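Local coordinates for nitrate transport protein (Xanthomonas axonopodis pv. citri, PDB 3KSX) that probably serves as the periplasmic alkanesulfonate-binding component of an uptake transporter, and here holds the sulfonate buffer MOPS, at residues E27-V39 with N76-I88. Numbering follows the deposited sequence. Where two conformers were deposited one is given.
Sequences EPAQLRIGYQKAV and NVGSIDLGGAGDI. With MPO (3[N-morpholino]propane sulfonic acid), chain B.
Gly34 N donates to Leu82 O (2.7 Å) where strands 30-36 and 82-86 run parallel, neighbours in a mixed five-stranded sheet. Before this, Arg32 O takes a nearly straight bond from Asp81 N; beyond it, the bond from Gly84 N to Gly34 O is long and weak. Glycine suits position 34, having no side chain: Ile80 CD1 packs directly against its CA at 3.9 Å.

Two side chains extend the backbone pairing. Arg32, bent at chi3 (44°), turns its guanidinium edge-on to the chain leaving helix 68-76; NE (2.7 Å) and NH2 (2.8 Å) both donate to Ser79 O, which lies almost in the guanidinium plane. At the other end Gln36, extended beyond CG, gives NE2 to Gly84 O (3.2 Å) and to sulfonate O1 of MOPS (2.9 Å).

On the face carrying Leu31, Ile33 and Leu82, Leu31 CD1 rests against Leu82 CB at 4.0 Å, and helix 225-244 packs over both leucines.

The pair ends at the ligand pocket, as is usual in periplasmic binding proteins. O1 also accepts from Gly86 N, so both segments deliver neutral N-H donors; with Ser141 N and Gly68 N also bonding MOPS, the anion is probably held largely by dipoles.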
# COMPACT_ATOMS: atom_id res chain seq x y z
N GLU A 27 -12.87 -24.42 -10.10
CA GLU A 27 -12.18 -23.31 -9.44
C GLU A 27 -10.70 -23.66 -9.59
O GLU A 27 -10.37 -24.81 -9.90
CB GLU A 27 -12.54 -23.23 -7.96
CG GLU A 27 -14.00 -23.48 -7.67
CD GLU A 27 -14.35 -23.27 -6.21
OE1 GLU A 27 -13.87 -24.06 -5.36
OE2 GLU A 27 -15.10 -22.32 -5.92
N PRO A 28 -9.80 -22.71 -9.42
CA PRO A 28 -8.42 -23.06 -9.74
C PRO A 28 -7.79 -24.06 -8.79
O PRO A 28 -8.26 -24.23 -7.66
CB PRO A 28 -7.69 -21.73 -9.66
CG PRO A 28 -8.56 -20.94 -8.78
CD PRO A 28 -9.92 -21.28 -9.10
N ALA A 29 -6.71 -24.71 -9.25
CA ALA A 29 -5.95 -25.64 -8.43
C ALA A 29 -5.26 -24.88 -7.29
O ALA A 29 -5.13 -25.39 -6.16
CB ALA A 29 -4.90 -26.33 -9.25
N GLN A 30 -4.83 -23.64 -7.57
CA GLN A 30 -3.99 -22.93 -6.63
C GLN A 30 -4.23 -21.40 -6.74
O GLN A 30 -4.55 -20.89 -7.83
CB GLN A 30 -2.51 -23.25 -6.90
CG GLN A 30 -1.64 -22.75 -5.73
CD GLN A 30 -0.13 -23.00 -5.88
OE1 GLN A 30 0.40 -23.13 -6.98
NE2 GLN A 30 0.57 -23.03 -4.74
N LEU A 31 -4.08 -20.70 -5.62
CA LEU A 31 -4.07 -19.23 -5.61
C LEU A 31 -2.85 -18.84 -4.80
O LEU A 31 -2.84 -19.05 -3.58
CB LEU A 31 -5.33 -18.70 -4.94
CG LEU A 31 -5.26 -17.18 -4.59
CD1 LEU A 31 -4.96 -16.31 -5.85
CD2 LEU A 31 -6.53 -16.75 -3.93
N ARG A 32 -1.81 -18.31 -5.46
CA ARG A 32 -0.65 -17.82 -4.77
C ARG A 32 -0.88 -16.31 -4.70
O ARG A 32 -0.88 -15.65 -5.76
CB ARG A 32 0.65 -18.10 -5.57
CG ARG A 32 1.09 -19.59 -5.52
CD ARG A 32 2.49 -19.92 -6.14
NE ARG A 32 3.51 -18.98 -5.76
CZ ARG A 32 4.38 -19.02 -4.75
NH1 ARG A 32 4.43 -19.99 -3.87
NH2 ARG A 32 5.28 -18.02 -4.62
N ILE A 33 -1.23 -15.83 -3.49
CA ILE A 33 -1.67 -14.43 -3.29
C ILE A 33 -0.64 -13.63 -2.49
O ILE A 33 -0.13 -14.08 -1.46
CB ILE A 33 -3.10 -14.39 -2.73
CG1 ILE A 33 -3.51 -13.02 -2.27
CG2 ILE A 33 -3.26 -15.41 -1.57
CD1 ILE A 33 -4.99 -12.93 -1.84
N GLY A 34 -0.22 -12.48 -3.01
CA GLY A 34 0.71 -11.68 -2.28
C GLY A 34 0.06 -10.68 -1.34
O GLY A 34 -1.02 -10.15 -1.60
N TYR A 35 0.76 -10.42 -0.24
CA TYR A 35 0.28 -9.48 0.74
C TYR A 35 1.46 -8.80 1.44
O TYR A 35 2.59 -9.21 1.24
CB TYR A 35 -0.65 -10.20 1.73
CG TYR A 35 0.10 -10.96 2.80
CD1 TYR A 35 0.78 -12.15 2.51
CD2 TYR A 35 0.18 -10.46 4.10
CE1 TYR A 35 1.47 -12.87 3.54
CE2 TYR A 35 0.87 -11.15 5.11
CZ TYR A 35 1.51 -12.32 4.82
OH TYR A 35 2.21 -12.93 5.83
N GLN A 36 1.15 -7.70 2.15
CA GLN A 36 2.07 -6.89 2.90
C GLN A 36 1.59 -7.01 4.33
O GLN A 36 0.41 -6.84 4.59
CB GLN A 36 1.96 -5.40 2.47
CG GLN A 36 2.41 -5.22 1.03
CD GLN A 36 2.39 -3.77 0.59
OE1 GLN A 36 2.92 -2.90 1.26
NE2 GLN A 36 1.77 -3.53 -0.51
N LYS A 37 2.50 -7.31 5.25
CA LYS A 37 2.18 -7.37 6.70
C LYS A 37 1.52 -6.11 7.25
O LYS A 37 0.67 -6.18 8.17
CB LYS A 37 3.42 -7.74 7.53
CG LYS A 37 3.80 -9.27 7.54
CD LYS A 37 4.72 -9.64 8.75
CE LYS A 37 4.56 -11.12 9.21
NZ LYS A 37 4.78 -11.22 10.73
N ALA A 38 1.84 -4.96 6.68
CA ALA A 38 1.16 -3.73 7.06
C ALA A 38 -0.36 -3.74 6.98
O ALA A 38 -1.05 -3.00 7.73
CB ALA A 38 1.74 -2.50 6.23
N VAL A 39 -0.90 -4.53 6.04
CA VAL A 39 -2.33 -4.49 5.74
C VAL A 39 -2.93 -5.48 6.70
O VAL A 39 -2.98 -6.70 6.40
CB VAL A 39 -2.69 -4.88 4.29
CG1 VAL A 39 -4.22 -4.62 4.04
CG2 VAL A 39 -1.83 -4.16 3.25
N ASN A 76 4.78 -9.90 -11.89
CA ASN A 76 5.15 -9.79 -13.30
C ASN A 76 5.87 -11.03 -13.77
O ASN A 76 5.72 -11.43 -14.92
CB ASN A 76 6.03 -8.57 -13.57
CG ASN A 76 6.32 -8.39 -15.02
OD1 ASN A 76 5.43 -8.31 -15.84
ND2 ASN A 76 7.60 -8.32 -15.35
N VAL A 77 6.68 -11.63 -12.88
CA VAL A 77 7.33 -12.90 -13.21
C VAL A 77 6.48 -14.14 -12.89
O VAL A 77 6.97 -15.29 -12.96
CB VAL A 77 8.71 -12.99 -12.57
CG1 VAL A 77 9.57 -11.88 -13.11
CG2 VAL A 77 8.61 -12.93 -11.06
N GLY A 78 5.22 -13.96 -12.51
CA GLY A 78 4.44 -15.19 -12.16
C GLY A 78 4.58 -15.87 -10.80
O GLY A 78 4.00 -16.97 -10.63
N SER A 79 5.30 -15.25 -9.84
CA SER A 79 5.58 -15.79 -8.50
C SER A 79 4.26 -15.77 -7.70
O SER A 79 4.11 -16.48 -6.71
CB SER A 79 6.56 -14.84 -7.76
OG SER A 79 7.77 -15.00 -8.37
N ILE A 80 3.37 -14.84 -8.06
CA ILE A 80 2.02 -14.77 -7.47
C ILE A 80 1.10 -14.42 -8.63
O ILE A 80 1.56 -13.94 -9.66
CB ILE A 80 1.96 -13.68 -6.36
CG1 ILE A 80 2.38 -12.28 -6.93
CG2 ILE A 80 2.76 -14.13 -5.10
CD1 ILE A 80 2.12 -11.16 -5.90
N ASP A 81 -0.19 -14.50 -8.43
CA ASP A 81 -1.16 -14.23 -9.47
C ASP A 81 -2.16 -13.15 -9.06
O ASP A 81 -2.95 -12.69 -9.88
CB ASP A 81 -1.87 -15.52 -9.79
CG ASP A 81 -0.99 -16.45 -10.53
OD1 ASP A 81 -0.07 -15.97 -11.19
OD2 ASP A 81 -1.20 -17.64 -10.49
N LEU A 82 -2.15 -12.80 -7.76
CA LEU A 82 -3.04 -11.81 -7.19
C LEU A 82 -2.33 -11.15 -6.01
O LEU A 82 -1.61 -11.84 -5.26
CB LEU A 82 -4.34 -12.50 -6.69
CG LEU A 82 -5.52 -11.67 -6.18
CD1 LEU A 82 -6.07 -10.68 -7.21
CD2 LEU A 82 -6.64 -12.63 -5.84
N GLY A 83 -2.50 -9.84 -5.82
CA GLY A 83 -1.87 -9.22 -4.63
C GLY A 83 -2.36 -7.80 -4.40
O GLY A 83 -2.92 -7.19 -5.32
N GLY A 84 -2.21 -7.31 -3.16
CA GLY A 84 -2.66 -5.96 -2.81
C GLY A 84 -1.54 -4.97 -2.75
O GLY A 84 -0.47 -5.23 -2.13
N ALA A 85 -1.77 -3.79 -3.27
CA ALA A 85 -0.72 -2.77 -3.20
C ALA A 85 -1.36 -1.40 -3.20
O ALA A 85 -2.57 -1.28 -3.47
CB ALA A 85 0.15 -2.89 -4.40
N GLY A 86 -0.52 -0.39 -2.99
CA GLY A 86 -0.85 1.07 -3.12
C GLY A 86 -1.27 1.48 -4.54
O GLY A 86 -1.26 0.70 -5.46
N ASP A 87 -1.56 2.75 -4.74
CA ASP A 87 -2.03 3.20 -6.03
C ASP A 87 -0.83 3.33 -7.02
O ASP A 87 -0.92 3.09 -8.24
CB ASP A 87 -2.76 4.52 -5.88
CG ASP A 87 -1.94 5.65 -5.32
OD1 ASP A 87 -1.03 5.51 -4.46
OD2 ASP A 87 -2.30 6.83 -5.67
N ILE A 88 0.35 3.63 -6.47
CA ILE A 88 1.56 3.85 -7.32
C ILE A 88 2.28 2.63 -7.88
O ILE A 88 2.75 2.70 -9.08
CB ILE A 88 2.61 4.82 -6.61
CG1 ILE A 88 1.91 6.08 -6.05
CG2 ILE A 88 3.86 5.13 -7.52
CD1 ILE A 88 1.06 6.86 -7.14
S1 MPO B . 2.69 0.32 -1.39
O1 MPO B . 1.97 -0.92 -1.73
O2 MPO B . 4.14 0.01 -1.50
O4 MPO B . -2.75 1.74 4.42
N1 MPO B . -0.66 1.33 2.44
C1 MPO B . 2.36 0.61 0.27
O3 MPO B . 2.38 1.57 -2.15
C2 MPO B . 0.85 0.81 0.45
C3 MPO B . 0.68 1.00 1.97
C4 MPO B . -0.65 2.47 3.36
C5 MPO B . -2.08 2.84 3.80
C6 MPO B . -2.55 0.46 3.77
C7 MPO B . -1.09 0.23 3.33
O HOH W 1 -1.52 -19.44 -8.13
O HOH W 2 -1.10 -6.22 0.44